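Local coordinates for Phosphoglucomutase/phosphomannomutase family protein (Burkholderia thailandensis, PDB 3UW2), which probably catalyses intramolecular phosphoryl transfer on phosphosugars, as in the phosphohexose mutase family, and binds a metal ion, here zinc, at residues A[207-210]-A[211-214]; A[356-360]-A[361-365]. All blocks are in the same frame, centred on the assembly; numbering follows the deposited sequence.

Interaction 1: A[207-210]-A[211-214]; sequences GPLA and TRLF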
loop_
_atom_site.group_PDB
_atom_site.type_symbol
_atom_site.label_atom_id
_atom_site.label_comp_id
_atom_site.label_asym_id
_atom_site.label_seq_id
_atom_site.Cartn_x
_atom_site.Cartn_y
_atom_site.Cartn_z
ATOM N N GLY A 207 -15.133 2.881 3.465
ATOM C CA GLY A 207 -16.286 3.744 3.141
ATOM C C GLY A 207 -16.785 4.735 4.198
ATOM O O GLY A 207 -16.830 5.956 3.951
ATOM N N PRO A 208 -17.138 4.239 5.401
ATOM C CA PRO A 208 -17.605 5.169 6.423
ATOM C C PRO A 208 -16.646 6.316 6.777
ATOM O O PRO A 208 -17.038 7.498 6.760
ATOM C CB PRO A 208 -17.884 4.251 7.637
ATOM C CG PRO A 208 -18.133 2.885 7.021
ATOM C CD PRO A 208 -17.120 2.844 5.879
ATOM N N LEU A 209 -15.408 6.013 7.153
ATOM C CA LEU A 209 -14.514 7.073 7.528
ATOM C C LEU A 209 -14.032 7.911 6.326
ATOM O O LEU A 209 -13.817 9.114 6.453
ATOM C CB LEU A 209 -13.290 6.485 8.223
ATOM C CG LEU A 209 -12.422 7.395 9.063
ATOM C CD1 LEU A 209 -13.218 8.261 10.071
ATOM C CD2 LEU A 209 -11.444 6.495 9.805
ATOM N N ALA A 210 -13.804 7.318 5.165
ATOM C CA ALA A 210 -13.416 8.195 4.021
ATOM C C ALA A 210 -14.518 9.214 3.676
ATOM O O ALA A 210 -14.215 10.402 3.462
ATOM C CB ALA A 210 -13.068 7.382 2.799
ATOM N N THR A 211 -15.791 8.791 3.728
ATOM C CA THR A 211 -16.879 9.728 3.420
ATOM C C THR A 211 -16.972 10.797 4.483
ATOM O O THR A 211 -17.107 11.973 4.158
ATOM C CB THR A 211 -18.226 9.022 3.142
ATOM O OG1 THR A 211 -18.535 8.131 4.229
ATOM C CG2 THR A 211 -18.087 8.199 1.842
ATOM N N ARG A 212 -16.856 10.384 5.756
ATOM C CA ARG A 212 -16.780 11.318 6.882
ATOM C C ARG A 212 -15.664 12.353 6.668
ATOM O O ARG A 212 -15.913 13.561 6.829
ATOM C CB ARG A 212 -16.495 10.584 8.179
ATOM C CG ARG A 212 -16.404 11.502 9.393
ATOM C CD ARG A 212 -16.234 10.703 10.697
ATOM N NE ARG A 212 -16.007 11.731 11.718
ATOM C CZ ARG A 212 -15.697 11.536 12.991
ATOM N NH1 ARG A 212 -15.603 10.328 13.479
ATOM N NH2 ARG A 212 -15.544 12.605 13.774
ATOM N N LEU A 213 -14.467 11.881 6.325
ATOM C CA LEU A 213 -13.287 12.768 6.122
ATOM C C LEU A 213 -13.512 13.778 5.006
ATOM O O LEU A 213 -13.318 14.976 5.231
ATOM C CB LEU A 213 -11.999 11.952 5.851
ATOM C CG LEU A 213 -10.749 12.715 5.455
ATOM C CD1 LEU A 213 -10.369 13.612 6.651
ATOM C CD2 LEU A 213 -9.578 11.773 5.063
ATOM N N PHE A 214 -13.904 13.306 3.807
ATOM C CA PHE A 214 -14.031 14.213 2.684
ATOM C C PHE A 214 -15.224 15.175 2.864
ATOM O O PHE A 214 -15.169 16.336 2.428
ATOM C CB PHE A 214 -14.042 13.457 1.345
ATOM C CG PHE A 214 -12.824 12.572 1.137
ATOM C CD1 PHE A 214 -11.528 13.004 1.502
ATOM C CD2 PHE A 214 -12.968 11.317 0.557
ATOM C CE1 PHE A 214 -10.386 12.193 1.312
ATOM C CE2 PHE A 214 -11.871 10.467 0.385
ATOM C CZ PHE A 214 -10.561 10.903 0.738
#
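Thr-211 reaches back one helical turn to the carbonyl of Gly-207 and meets it with two groups. Its amide N donates to Gly-207 O at 3.0 Å, and its hydroxyl OG1 lies 2.8 Å from the same oxygen. The hydroxyl also stands 3.0 Å from Pro-208 O, so its single proton has two carbonyls within reach. A chi1 of 53° sets OG1 between the backbone N and the carbonyl carbon, which turns it toward the preceding turn, while the CG2 methyl sits beside the backbone N. The other acceptors of the turn are taken up in regular i to i+4 fashion. Pro-208 O receives Arg-212 N, Leu-209 O receives Leu-213 N at 2.8 Å, and Ala-210 O receives Phe-214 N in a bond that is nearly straight at 171°. These residues belong to helix 206-216, the crossover helix of a beta-alpha-beta unit that links the parallel strands 197-200 and 221-224 within the range of domain II. The methyl CB of Ala-210 touches CE2 of the Phe-214 ring at 4.1 Å, and CD2 of that ring lies 3.3 Å from Ala-210 O; beyond the helix, Phe-214 makes an edge-to-face pair with Phe-261. On another side, CD of Arg-212 packs against CD1 of Leu-209 at 3.9 Å. With chi1 at -180° and the chain extended from CG to NE, the guanidinium group is carried off the helix to helix 178-186, where NH2 forms a salt bridge with OD1 of Asp-179.

Interaction 2: A[356-360]-A[361-365]; sequences DRWYG and FDDGL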
loop_
_atom_site.group_PDB
_atom_site.type_symbol
_atom_site.label_atom_id
_atom_site.label_comp_id
_atom_site.label_asym_id
_atom_site.label_seq_id
_atom_site.Cartn_x
_atom_site.Cartn_y
_atom_site.Cartn_z
ATOM N N ASP A 356 6.359 14.181 5.188
ATOM C CA ASP A 356 6.040 15.660 5.235
ATOM C C ASP A 356 4.643 15.911 5.781
ATOM O O ASP A 356 3.666 15.357 5.230
ATOM C CB ASP A 356 6.131 16.171 3.794
ATOM C CG ASP A 356 5.587 17.569 3.633
ATOM O OD1 ASP A 356 6.333 18.471 4.010
ATOM O OD2 ASP A 356 4.490 17.767 3.076
ATOM N N ARG A 357 4.531 16.636 6.909
ATOM C CA ARG A 357 3.236 17.052 7.532
ATOM C C ARG A 357 2.427 15.866 8.039
ATOM O O ARG A 357 1.231 15.991 8.349
ATOM C CB ARG A 357 2.362 17.840 6.528
ATOM C CG ARG A 357 2.991 19.172 6.128
ATOM C CD ARG A 357 2.314 19.806 4.898
ATOM N NE ARG A 357 0.859 20.015 5.082
ATOM C CZ ARG A 357 0.014 20.114 4.065
ATOM N NH1 ARG A 357 0.443 20.034 2.763
ATOM N NH2 ARG A 357 -1.258 20.234 4.330
ATOM N N TRP A 358 3.083 14.721 8.125
ATOM C CA TRP A 358 2.366 13.493 8.469
ATOM C C TRP A 358 3.211 12.545 9.322
ATOM O O TRP A 358 4.045 13.005 10.066
ATOM C CB TRP A 358 1.794 12.874 7.179
ATOM C CG TRP A 358 0.760 11.746 7.350
ATOM C CD1 TRP A 358 0.774 10.480 6.775
ATOM C CD2 TRP A 358 -0.523 11.851 8.024
ATOM N NE1 TRP A 358 -0.383 9.795 7.099
ATOM C CE2 TRP A 358 -1.184 10.577 7.861
ATOM C CE3 TRP A 358 -1.147 12.864 8.792
ATOM C CZ2 TRP A 358 -2.449 10.321 8.423
ATOM C CZ3 TRP A 358 -2.393 12.599 9.345
ATOM C CH2 TRP A 358 -3.019 11.352 9.188
ATOM N N TYR A 359 3.025 11.219 9.206
ATOM C CA TYR A 359 3.658 10.243 10.111
ATOM C C TYR A 359 4.460 9.193 9.324
ATOM O O TYR A 359 5.117 8.338 9.905
ATOM C CB TYR A 359 2.555 9.510 10.931
ATOM C CG TYR A 359 1.836 10.506 11.780
ATOM C CD1 TYR A 359 2.377 10.909 12.978
ATOM C CD2 TYR A 359 0.635 11.110 11.341
ATOM C CE1 TYR A 359 1.725 11.873 13.763
ATOM C CE2 TYR A 359 -0.024 12.058 12.116
ATOM C CZ TYR A 359 0.538 12.438 13.293
ATOM O OH TYR A 359 -0.091 13.411 14.015
ATOM N N GLY A 360 4.369 9.240 8.013
ATOM C CA GLY A 360 5.266 8.392 7.206
ATOM C C GLY A 360 4.707 7.020 6.890
ATOM O O GLY A 360 5.374 6.253 6.188
ATOM N N PHE A 361 3.494 6.683 7.349
ATOM C CA PHE A 361 2.833 5.426 6.908
ATOM C C PHE A 361 1.972 5.694 5.674
ATOM O O PHE A 361 1.471 6.824 5.461
ATOM C CB PHE A 361 1.991 4.747 8.023
ATOM C CG PHE A 361 0.995 5.675 8.694
ATOM C CD1 PHE A 361 -0.211 5.966 8.073
ATOM C CD2 PHE A 361 1.256 6.206 9.930
ATOM C CE1 PHE A 361 -1.171 6.789 8.665
ATOM C CE2 PHE A 361 0.314 7.045 10.564
ATOM C CZ PHE A 361 -0.887 7.335 9.936
ATOM N N ASP A 362 1.816 4.651 4.865
ATOM C CA ASP A 362 0.945 4.679 3.720
ATOM C C ASP A 362 -0.530 4.784 4.197
ATOM O O ASP A 362 -0.944 4.136 5.179
ATOM C CB ASP A 362 1.194 3.441 2.795
ATOM C CG ASP A 362 1.235 2.102 3.552
ATOM O OD1 ASP A 362 1.645 2.109 4.751
ATOM O OD2 ASP A 362 0.885 1.015 2.924
ATOM N N ASP A 363 -1.294 5.615 3.513
ATOM C CA ASP A 363 -2.679 5.906 3.926
ATOM C C ASP A 363 -3.417 6.430 2.675
ATOM O O ASP A 363 -3.168 7.531 2.204
ATOM C CB ASP A 363 -2.647 6.999 5.037
ATOM C CG ASP A 363 -4.030 7.331 5.577
ATOM O OD1 ASP A 363 -5.032 7.148 4.823
ATOM O OD2 ASP A 363 -4.104 7.800 6.750
ATOM N N GLY A 364 -4.322 5.629 2.157
ATOM C CA GLY A 364 -5.167 6.014 1.044
ATOM C C GLY A 364 -6.082 7.211 1.301
ATOM O O GLY A 364 -6.359 7.997 0.367
ATOM N N LEU A 365 -6.587 7.336 2.534
ATOM C CA LEU A 365 -7.531 8.398 2.869
ATOM C C LEU A 365 -6.767 9.744 3.015
ATOM O O LEU A 365 -7.264 10.783 2.583
ATOM C CB LEU A 365 -8.231 8.121 4.217
ATOM C CG LEU A 365 -9.434 7.137 4.186
ATOM C CD1 LEU A 365 -9.036 5.698 3.888
ATOM C CD2 LEU A 365 -10.111 7.194 5.576
#
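The loop between strand 352-354 and helix 364-375, in domain III, carries three aromatic side chains that project to one side and pack together just before the helix starts. Trp-358 and Phe-361 form an edge-to-face (T-shaped) pair: the indole edge is directed at the phenyl face, with the centroids of the five-membered and phenyl rings 4.8 Å apart and the planes at 63°. The closest atoms are Trp-358 NE1 and Phe-361 CE1 at 3.5 Å, followed by Trp-358 CZ2 and Phe-361 CZ at 3.7 Å. Phe-361 has its CG between the backbone N and the carbonyl carbon (chi1 52°), a torsion that leans the ring toward Trp-358 and Tyr-359. Its CE2 meets CB of Tyr-359 at 3.4 Å, the two side chains lying side by side and pointing the same way. Gly-360, with a positive phi of 90°, turns the backbone between Tyr-359 and Phe-361. Tyr-359 also lays CD2 over one face of the indole, 3.5 Å above its plane and offset toward the rim, and its hydroxyl is bonded to Arg-184. Asp-363 is the N-cap of the helix; its OD1 accepts a weak bond from Leu-365 N at 2.8 Å and a further one from Tyr-366 N. The other oxygen, OD2, lies 3.4 Å from Trp-358 CZ2, near the indole plane, and is also bonded to Tyr-181 OH. One carboxylate thus caps the helix with one oxygen and faces the indole edge with the other, and the weakly positive ring hydrogens there, together with the helix dipole, would be expected to favour its negative charge.

Both contacts are largely buried, but they lie in different domains: interaction 1 within helix 206-216 of domain II, interaction 2 at the start of helix 364-375 in domain III. One side of interaction 1, Pro-208 and Arg-212, is exposed; in interaction 2 Tyr-359 is partly so. They meet directly, with Leu-213 CD2 3.5 Å from Leu-365 O and the CD2 methyl of Leu-365 3.7 Å from Ala-210 N, so one helix packs on the beginning of the other. Interaction 1 is governed by regular backbone bonding, while interaction 2 relies on ring contacts and a capping carboxylate. Helix 178-186 adjoins both, touching Leu-209 and Trp-358. Interaction 2 is nearer the zinc ion, with Asp-362 beside the zinc ligand Asp-268.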